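Local coordinates for protein alkylhalidase CmlS (Streptomyces venezuelae, PDB 3I3L) that acts as a flavin-dependent halogenase in chloramphenicol biosynthesis, carrying an FAD that is covalently bonded to the protein, at residues Ser93-Trp98 / Lys223-Ser228; Asp160-Thr165 / Asp178-Ala183. All blocks are in the same frame, centred on the assembly; numbering follows the deposited sequence.

Contact 1: residues Ser93-Trp98 / Lys223-Ser228; sequences SATFLW and KGTTYS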
ATOM      1  N   SER A  93      -1.090   4.901 -14.729  1.00 37.91           N
ATOM      2  CA  SER A  93      -2.250   5.121 -13.868  1.00 36.51           C
ATOM      3  C   SER A  93      -3.013   3.827 -13.573  1.00 35.58           C
ATOM      4  O   SER A  93      -2.620   2.744 -13.992  1.00 35.22           O
ATOM      5  CB  SER A  93      -3.213   6.026 -14.599  1.00 35.35           C
ATOM      6  OG  SER A  93      -3.560   5.424 -15.839  1.00 34.76           O
ATOM      7  N   ALA A  94      -4.109   3.966 -12.841  1.00 33.52           N
ATOM      8  CA  ALA A  94      -5.070   2.883 -12.701  1.00 31.77           C
ATOM      9  C   ALA A  94      -6.433   3.436 -13.122  1.00 30.74           C
ATOM     10  O   ALA A  94      -6.825   4.543 -12.712  1.00 30.52           O
ATOM     11  CB  ALA A  94      -5.071   2.388 -11.281  1.00 27.86           C
ATOM     12  N   THR A  95      -7.140   2.681 -13.939  1.00 30.36           N
ATOM     13  CA  THR A  95      -8.479   3.080 -14.354  1.00 29.94           C
ATOM     14  C   THR A  95      -9.573   2.163 -13.776  1.00 30.56           C
ATOM     15  O   THR A  95      -9.425   0.938 -13.736  1.00 30.37           O
ATOM     16  CB  THR A  95      -8.564   3.237 -15.890  1.00 30.10           C
ATOM     17  OG1 THR A  95      -7.663   4.301 -16.296  1.00 25.88           O
ATOM     18  CG2 THR A  95      -9.991   3.623 -16.343  1.00 26.09           C
ATOM     19  N   PHE A  96     -10.664   2.774 -13.341  1.00 29.80           N
ATOM     20  CA  PHE A  96     -11.737   2.083 -12.637  1.00 31.29           C
ATOM     21  C   PHE A  96     -13.075   2.251 -13.335  1.00 32.71           C
ATOM     22  O   PHE A  96     -13.483   3.389 -13.645  1.00 34.83           O
ATOM     23  CB  PHE A  96     -11.824   2.615 -11.208  1.00 30.30           C
ATOM     24  CG  PHE A  96     -10.652   2.255 -10.384  1.00 31.87           C
ATOM     25  CD1 PHE A  96     -10.652   1.115  -9.607  1.00 34.84           C
ATOM     26  CD2 PHE A  96      -9.518   3.017 -10.429  1.00 37.54           C
ATOM     27  CE1 PHE A  96      -9.553   0.746  -8.875  1.00 34.55           C
ATOM     28  CE2 PHE A  96      -8.383   2.650  -9.683  1.00 39.20           C
ATOM     29  CZ  PHE A  96      -8.410   1.521  -8.895  1.00 34.62           C
ATOM     30  N   LEU A  97     -13.748   1.128 -13.610  1.00 32.76           N
ATOM     31  CA  LEU A  97     -15.142   1.192 -14.101  1.00 32.79           C
ATOM     32  C   LEU A  97     -15.992   0.720 -12.966  1.00 31.01           C
ATOM     33  O   LEU A  97     -16.131  -0.480 -12.774  1.00 31.00           O
ATOM     34  CB  LEU A  97     -15.367   0.350 -15.366  1.00 33.17           C
ATOM     35  CG  LEU A  97     -14.302   0.571 -16.455  1.00 36.70           C
ATOM     36  CD1 LEU A  97     -14.699  -0.125 -17.754  1.00 41.28           C
ATOM     37  CD2 LEU A  97     -14.044   2.037 -16.708  1.00 39.67           C
ATOM     38  N   TRP A  98     -16.525   1.677 -12.200  1.00 29.46           N
ATOM     39  CA  TRP A  98     -16.878   1.436 -10.797  1.00 29.89           C
ATOM     40  C   TRP A  98     -18.340   1.687 -10.495  1.00 31.03           C
ATOM     41  O   TRP A  98     -18.766   2.827 -10.290  1.00 28.82           O
ATOM     42  CB  TRP A  98     -15.978   2.298  -9.855  1.00 30.64           C
ATOM     43  CG  TRP A  98     -15.861   1.652  -8.508  1.00 28.97           C
ATOM     44  CD1 TRP A  98     -16.391   2.099  -7.343  1.00 29.60           C
ATOM     45  CD2 TRP A  98     -15.195   0.428  -8.212  1.00 25.53           C
ATOM     46  NE1 TRP A  98     -16.093   1.228  -6.324  1.00 30.16           N
ATOM     47  CE2 TRP A  98     -15.379   0.176  -6.843  1.00 27.44           C
ATOM     48  CE3 TRP A  98     -14.466  -0.484  -8.978  1.00 26.84           C
ATOM     49  CZ2 TRP A  98     -14.863  -0.959  -6.209  1.00 26.23           C
ATOM     50  CZ3 TRP A  98     -13.969  -1.630  -8.353  1.00 27.70           C
ATOM     51  CH2 TRP A  98     -14.157  -1.841  -6.972  1.00 27.32           C
ATOM     52  N   LYS A 223      -3.003   4.089 -22.245  1.00 38.79           N
ATOM     53  CA  LYS A 223      -2.189   2.942 -22.599  1.00 39.78           C
ATOM     54  C   LYS A 223      -1.374   2.424 -21.380  1.00 40.80           C
ATOM     55  O   LYS A 223      -0.680   3.204 -20.679  1.00 39.40           O
ATOM     56  CB  LYS A 223      -1.235   3.292 -23.729  1.00 42.34           C
ATOM     57  CG  LYS A 223      -0.603   2.048 -24.398  1.00 47.02           C
ATOM     58  CD  LYS A 223       0.314   1.240 -23.456  1.00 53.27           C
ATOM     59  CE  LYS A 223       0.926  -0.040 -24.098  1.00 55.57           C
ATOM     60  NZ  LYS A 223       1.458   0.288 -25.502  1.00 54.20           N
ATOM     61  N   GLY A 224      -1.451   1.116 -21.140  1.00 38.29           N
ATOM     62  CA  GLY A 224      -0.806   0.556 -19.994  1.00 38.58           C
ATOM     63  C   GLY A 224      -1.527   0.679 -18.656  1.00 37.80           C
ATOM     64  O   GLY A 224      -0.972   0.266 -17.612  1.00 39.04           O
ATOM     65  N   THR A 225      -2.741   1.234 -18.645  1.00 37.69           N
ATOM     66  CA  THR A 225      -3.441   1.458 -17.381  1.00 35.32           C
ATOM     67  C   THR A 225      -3.956   0.141 -16.865  1.00 34.89           C
ATOM     68  O   THR A 225      -4.306  -0.713 -17.645  1.00 34.45           O
ATOM     69  CB  THR A 225      -4.628   2.468 -17.561  1.00 36.66           C
ATOM     70  OG1 THR A 225      -5.103   2.894 -16.286  1.00 34.28           O
ATOM     71  CG2 THR A 225      -5.789   1.853 -18.344  1.00 34.37           C
ATOM     72  N   THR A 226      -4.049   0.009 -15.541  1.00 35.47           N
ATOM     73  CA  THR A 226      -4.685  -1.158 -14.890  1.00 34.59           C
ATOM     74  C   THR A 226      -6.199  -0.962 -14.765  1.00 35.14           C
ATOM     75  O   THR A 226      -6.640   0.002 -14.094  1.00 36.37           O
ATOM     76  CB  THR A 226      -4.099  -1.432 -13.465  1.00 36.48           C
ATOM     77  OG1 THR A 226      -2.721  -1.832 -13.569  1.00 36.84           O
ATOM     78  CG2 THR A 226      -4.909  -2.571 -12.659  1.00 32.44           C
ATOM     79  N   TYR A 227      -7.001  -1.883 -15.346  1.00 33.03           N
ATOM     80  CA  TYR A 227      -8.475  -1.757 -15.306  1.00 31.56           C
ATOM     81  C   TYR A 227      -9.071  -2.585 -14.183  1.00 31.93           C
ATOM     82  O   TYR A 227      -8.730  -3.768 -14.025  1.00 30.67           O
ATOM     83  CB  TYR A 227      -9.096  -2.213 -16.599  1.00 32.76           C
ATOM     84  CG  TYR A 227      -8.814  -1.316 -17.758  1.00 33.73           C
ATOM     85  CD1 TYR A 227      -9.525  -0.132 -17.908  1.00 33.88           C
ATOM     86  CD2 TYR A 227      -7.828  -1.653 -18.716  1.00 34.49           C
ATOM     87  CE1 TYR A 227      -9.281   0.703 -18.966  1.00 36.38           C
ATOM     88  CE2 TYR A 227      -7.603  -0.850 -19.800  1.00 35.49           C
ATOM     89  CZ  TYR A 227      -8.333   0.339 -19.917  1.00 40.29           C
ATOM     90  OH  TYR A 227      -8.109   1.195 -20.959  1.00 42.26           O
ATOM     91  N   SER A 228      -9.922  -1.948 -13.364  1.00 31.49           N
ATOM     92  CA  SER A 228     -10.715  -2.674 -12.349  1.00 30.36           C
ATOM     93  C   SER A 228     -12.180  -2.388 -12.641  1.00 29.11           C
ATOM     94  O   SER A 228     -12.575  -1.241 -12.789  1.00 29.71           O
ATOM     95  CB  SER A 228     -10.394  -2.253 -10.918  1.00 29.65           C
ATOM     96  OG  SER A 228      -9.004  -2.311 -10.629  1.00 30.15           O
TER
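Thr225 sends its hydroxyl toward those of Ser93 and Thr95 in the neighbouring strand. Anti to the backbone N (chi1 -167°), Thr225 OG1 lies 2.9 Å from Thr95 OG1, a hydrogen bond in which either could be the donor, and 3.0 Å from Ser93 OG, where the pairing is unsettled. Thr95 OG1 is held a second time by Thr106, which extends this polar cluster into the next strand. At Thr226 the backbone ladder begins: its N makes a weak bond to Ser93 O, while its O accepts Thr95 N at 2.7 Å, the donor tilted 31° from the carbonyl plane. Its OG1 turns elsewhere, to Ser65, an FAD-binding residue. The arrangement is that of a parallel pair within a large mixed sheet, strand 89-97 also pairing antiparallel with 105-108 and 122-124, consistent with the sheet beside the flavin in hydroxylase-type flavoproteins. Tyr227 lies side by side with Thr95, on the same face of the sheet, its CE1 4.0 Å from Thr95 CG2, while Thr225 CG2 rests over one face of the phenol ring, toward its rim. Ser228 N then binds Thr95 O at 3.0 Å, and Ser228 O takes Leu97 N at 2.8 Å with the donor nearly in line with the carbonyl. Ser228 CB packs 3.6 Å from CD1 of Phe96, whose ring also stacks with Trp105.

Contact 2: residues Asp160-Thr165 / Asp178-Ala183; sequences DRVVLT and DFVIDA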
ATOM      1  N   ASP A 160      18.225 -15.333  23.383  1.00 31.02           N
ATOM      2  CA  ASP A 160      19.485 -14.786  22.826  1.00 31.45           C
ATOM      3  C   ASP A 160      19.714 -15.017  21.348  1.00 29.61           C
ATOM      4  O   ASP A 160      20.669 -14.520  20.777  1.00 32.47           O
ATOM      5  CB  ASP A 160      20.710 -15.285  23.626  1.00 30.96           C
ATOM      6  CG  ASP A 160      20.682 -14.794  25.089  1.00 35.87           C
ATOM      7  OD1 ASP A 160      20.152 -13.666  25.367  1.00 39.43           O
ATOM      8  OD2 ASP A 160      21.121 -15.557  25.962  1.00 39.93           O
ATOM      9  N   ARG A 161      18.865 -15.793  20.703  1.00 28.54           N
ATOM     10  CA  ARG A 161      19.164 -16.131  19.327  1.00 28.67           C
ATOM     11  C   ARG A 161      17.910 -16.562  18.620  1.00 27.31           C
ATOM     12  O   ARG A 161      16.875 -16.749  19.259  1.00 30.02           O
ATOM     13  CB  ARG A 161      20.170 -17.319  19.284  1.00 28.26           C
ATOM     14  CG  ARG A 161      19.725 -18.508  20.149  1.00 31.03           C
ATOM     15  CD  ARG A 161      20.711 -19.757  19.985  1.00 33.14           C
ATOM     16  NE  ARG A 161      22.102 -19.316  20.084  1.00 34.41           N
ATOM     17  CZ  ARG A 161      22.698 -19.025  21.236  1.00 37.41           C
ATOM     18  NH1 ARG A 161      22.057 -19.158  22.410  1.00 32.37           N
ATOM     19  NH2 ARG A 161      23.944 -18.606  21.215  1.00 41.46           N
ATOM     20  N   VAL A 162      18.014 -16.758  17.315  1.00 24.66           N
ATOM     21  CA  VAL A 162      16.961 -17.434  16.584  1.00 25.89           C
ATOM     22  C   VAL A 162      17.580 -18.703  16.032  1.00 25.03           C
ATOM     23  O   VAL A 162      18.673 -18.636  15.525  1.00 26.18           O
ATOM     24  CB  VAL A 162      16.433 -16.545  15.387  1.00 26.47           C
ATOM     25  CG1 VAL A 162      15.543 -17.329  14.488  1.00 25.90           C
ATOM     26  CG2 VAL A 162      15.701 -15.290  15.916  1.00 26.84           C
ATOM     27  N   VAL A 163      16.878 -19.845  16.115  1.00 25.69           N
ATOM     28  CA  VAL A 163      17.315 -21.059  15.433  1.00 25.28           C
ATOM     29  C   VAL A 163      16.353 -21.591  14.401  1.00 24.65           C
ATOM     30  O   VAL A 163      15.310 -21.995  14.730  1.00 26.23           O
ATOM     31  CB  VAL A 163      17.654 -22.166  16.455  1.00 25.74           C
ATOM     32  CG1 VAL A 163      18.254 -23.393  15.741  1.00 22.33           C
ATOM     33  CG2 VAL A 163      18.633 -21.616  17.491  1.00 23.74           C
ATOM     34  N   LEU A 164      16.775 -21.673  13.148  1.00 26.88           N
ATOM     35  CA  LEU A 164      15.923 -22.180  12.071  1.00 28.79           C
ATOM     36  C   LEU A 164      16.225 -23.622  11.720  1.00 28.72           C
ATOM     37  O   LEU A 164      17.384 -24.025  11.699  1.00 27.49           O
ATOM     38  CB  LEU A 164      16.143 -21.328  10.806  1.00 29.90           C
ATOM     39  CG  LEU A 164      15.317 -20.031  10.692  1.00 32.20           C
ATOM     40  CD1 LEU A 164      15.551 -19.160  11.815  1.00 31.66           C
ATOM     41  CD2 LEU A 164      15.718 -19.346   9.430  1.00 29.31           C
ATOM     42  N   THR A 165      15.198 -24.400  11.429  1.00 27.91           N
ATOM     43  CA  THR A 165      15.452 -25.680  10.794  1.00 31.58           C
ATOM     44  C   THR A 165      15.127 -25.561   9.342  1.00 33.23           C
ATOM     45  O   THR A 165      14.072 -25.035   8.985  1.00 33.89           O
ATOM     46  CB  THR A 165      14.704 -26.835  11.423  1.00 32.76           C
ATOM     47  OG1 THR A 165      15.050 -26.904  12.801  1.00 36.05           O
ATOM     48  CG2 THR A 165      15.101 -28.159  10.756  1.00 32.66           C
ATOM     49  N   ASP A 178      21.156 -13.832  14.716  1.00 27.98           N
ATOM     50  CA  ASP A 178      20.755 -12.818  15.647  1.00 27.37           C
ATOM     51  C   ASP A 178      19.278 -12.375  15.436  1.00 27.91           C
ATOM     52  O   ASP A 178      18.543 -12.122  16.429  1.00 25.66           O
ATOM     53  CB  ASP A 178      21.627 -11.590  15.489  1.00 29.14           C
ATOM     54  CG  ASP A 178      23.099 -11.887  15.789  1.00 29.10           C
ATOM     55  OD1 ASP A 178      23.322 -12.497  16.843  1.00 31.37           O
ATOM     56  OD2 ASP A 178      23.977 -11.499  14.969  1.00 29.36           O
ATOM     57  N   PHE A 179      18.895 -12.234  14.164  1.00 24.76           N
ATOM     58  CA  PHE A 179      17.512 -11.869  13.824  1.00 26.51           C
ATOM     59  C   PHE A 179      16.983 -12.757  12.739  1.00 26.97           C
ATOM     60  O   PHE A 179      17.783 -13.425  12.004  1.00 29.04           O
ATOM     61  CB  PHE A 179      17.380 -10.407  13.414  1.00 23.42           C
ATOM     62  CG  PHE A 179      17.602  -9.458  14.522  1.00 26.98           C
ATOM     63  CD1 PHE A 179      16.548  -8.993  15.279  1.00 24.41           C
ATOM     64  CD2 PHE A 179      18.877  -8.962  14.782  1.00 27.17           C
ATOM     65  CE1 PHE A 179      16.744  -8.083  16.327  1.00 27.28           C
ATOM     66  CE2 PHE A 179      19.098  -8.044  15.863  1.00 25.25           C
ATOM     67  CZ  PHE A 179      18.038  -7.591  16.605  1.00 29.75           C
ATOM     68  N   VAL A 180      15.643 -12.830  12.666  1.00 25.93           N
ATOM     69  CA  VAL A 180      14.989 -13.455  11.554  1.00 24.87           C
ATOM     70  C   VAL A 180      13.937 -12.538  10.961  1.00 24.38           C
ATOM     71  O   VAL A 180      13.236 -11.845  11.691  1.00 24.87           O
ATOM     72  CB  VAL A 180      14.369 -14.831  11.936  1.00 24.12           C
ATOM     73  CG1 VAL A 180      13.330 -14.710  13.063  1.00 20.84           C
ATOM     74  CG2 VAL A 180      13.759 -15.499  10.665  1.00 20.04           C
ATOM     75  N   ILE A 181      13.847 -12.504   9.633  1.00 26.29           N
ATOM     76  CA  ILE A 181      12.737 -11.832   8.976  1.00 24.46           C
ATOM     77  C   ILE A 181      11.877 -12.914   8.319  1.00 23.94           C
ATOM     78  O   ILE A 181      12.376 -13.674   7.458  1.00 25.09           O
ATOM     79  CB  ILE A 181      13.196 -10.829   7.882  1.00 24.84           C
ATOM     80  CG1 ILE A 181      13.780  -9.560   8.521  1.00 25.19           C
ATOM     81  CG2 ILE A 181      11.991 -10.479   6.921  1.00 20.11           C
ATOM     82  CD1 ILE A 181      14.471  -8.717   7.515  1.00 21.97           C
ATOM     83  N   ASP A 182      10.599 -12.970   8.678  1.00 23.05           N
ATOM     84  CA  ASP A 182       9.679 -13.831   7.885  1.00 23.20           C
ATOM     85  C   ASP A 182       9.137 -13.041   6.688  1.00 22.01           C
ATOM     86  O   ASP A 182       8.339 -12.123   6.844  1.00 20.54           O
ATOM     87  CB  ASP A 182       8.538 -14.369   8.726  1.00 23.00           C
ATOM     88  CG  ASP A 182       7.671 -15.396   7.983  1.00 27.45           C
ATOM     89  OD1 ASP A 182       7.887 -15.624   6.753  1.00 23.89           O
ATOM     90  OD2 ASP A 182       6.737 -15.949   8.638  1.00 23.13           O
ATOM     91  N   ALA A 183       9.601 -13.394   5.492  1.00 22.05           N
ATOM     92  CA  ALA A 183       9.097 -12.776   4.277  1.00 21.69           C
ATOM     93  C   ALA A 183       8.576 -13.917   3.434  1.00 22.62           C
ATOM     94  O   ALA A 183       8.719 -13.921   2.203  1.00 22.94           O
ATOM     95  CB  ALA A 183      10.225 -12.038   3.576  1.00 21.02           C
TER
HETATM   96  O   HOH W   1      22.706 -14.257  18.357  1.00 34.26           O
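A water molecule donates to Asp160 O at 3.2 Å and lies beside Asp178 OD1, so that it probably bridges the starts of the two segments, the second leg being modelled too short to be trusted. The other carboxylate oxygen, Asp178 OD2, is held by the backbone N of Lys25. Here a three-stranded antiparallel meander, to which strand 162-168 belongs, meets the mostly parallel sheet of the Rossmann-type FAD-binding fold, to which strand 179-182 belongs. The two strands come from different sheets and pass 7.4 Å apart with their directions turned by 51°, so side chains rather than a backbone ladder join them. Val162 and Val180 do most of this, crossing at about a right angle. Val180 CG1, set between its own backbone N and carbonyl carbon (chi1 59°), fits against both branches of Val162, at 3.7 Å from Val162 CG1 and 3.8 Å from Val162 CG2. Trimming Val162 to an alanine here would probably open a gap beside Val180 CG1 and leave that methyl without its main neighbour from the meander. Farther along, Leu164 touches Ala27 of strand 25-29 and lies close to the FAD-binding Val151, while Ala183, just past strand 179-182, touches the cofactor itself. Between Leu164 and Val180 the packing is looser, Leu164 CD1 standing 4.2 Å from Val180 CG2.

How the contacts relate
Contacts 1 and 2 illustrate how one FAD-binding fold uses two kinds of strand contact. Along the chain, 93-98 comes first, then both segments of contact 2, and finally 223-228, so the local packing of the meander against the mostly parallel sheet is enclosed by the longer-range pairing. Their centres are 41 Å apart and their nearest atoms about 23 Å, on opposite sides of the chain's centre, and they share no sheet. Both lie near the cofactor: Ala183 of contact 2 touches FAD, whereas the side chain of Thr226 in contact 1 stops about 6 Å from it. Within one FAD-binding region of the chain, the dinucleotide is thus touched by contact 2 but only approached by contact 1.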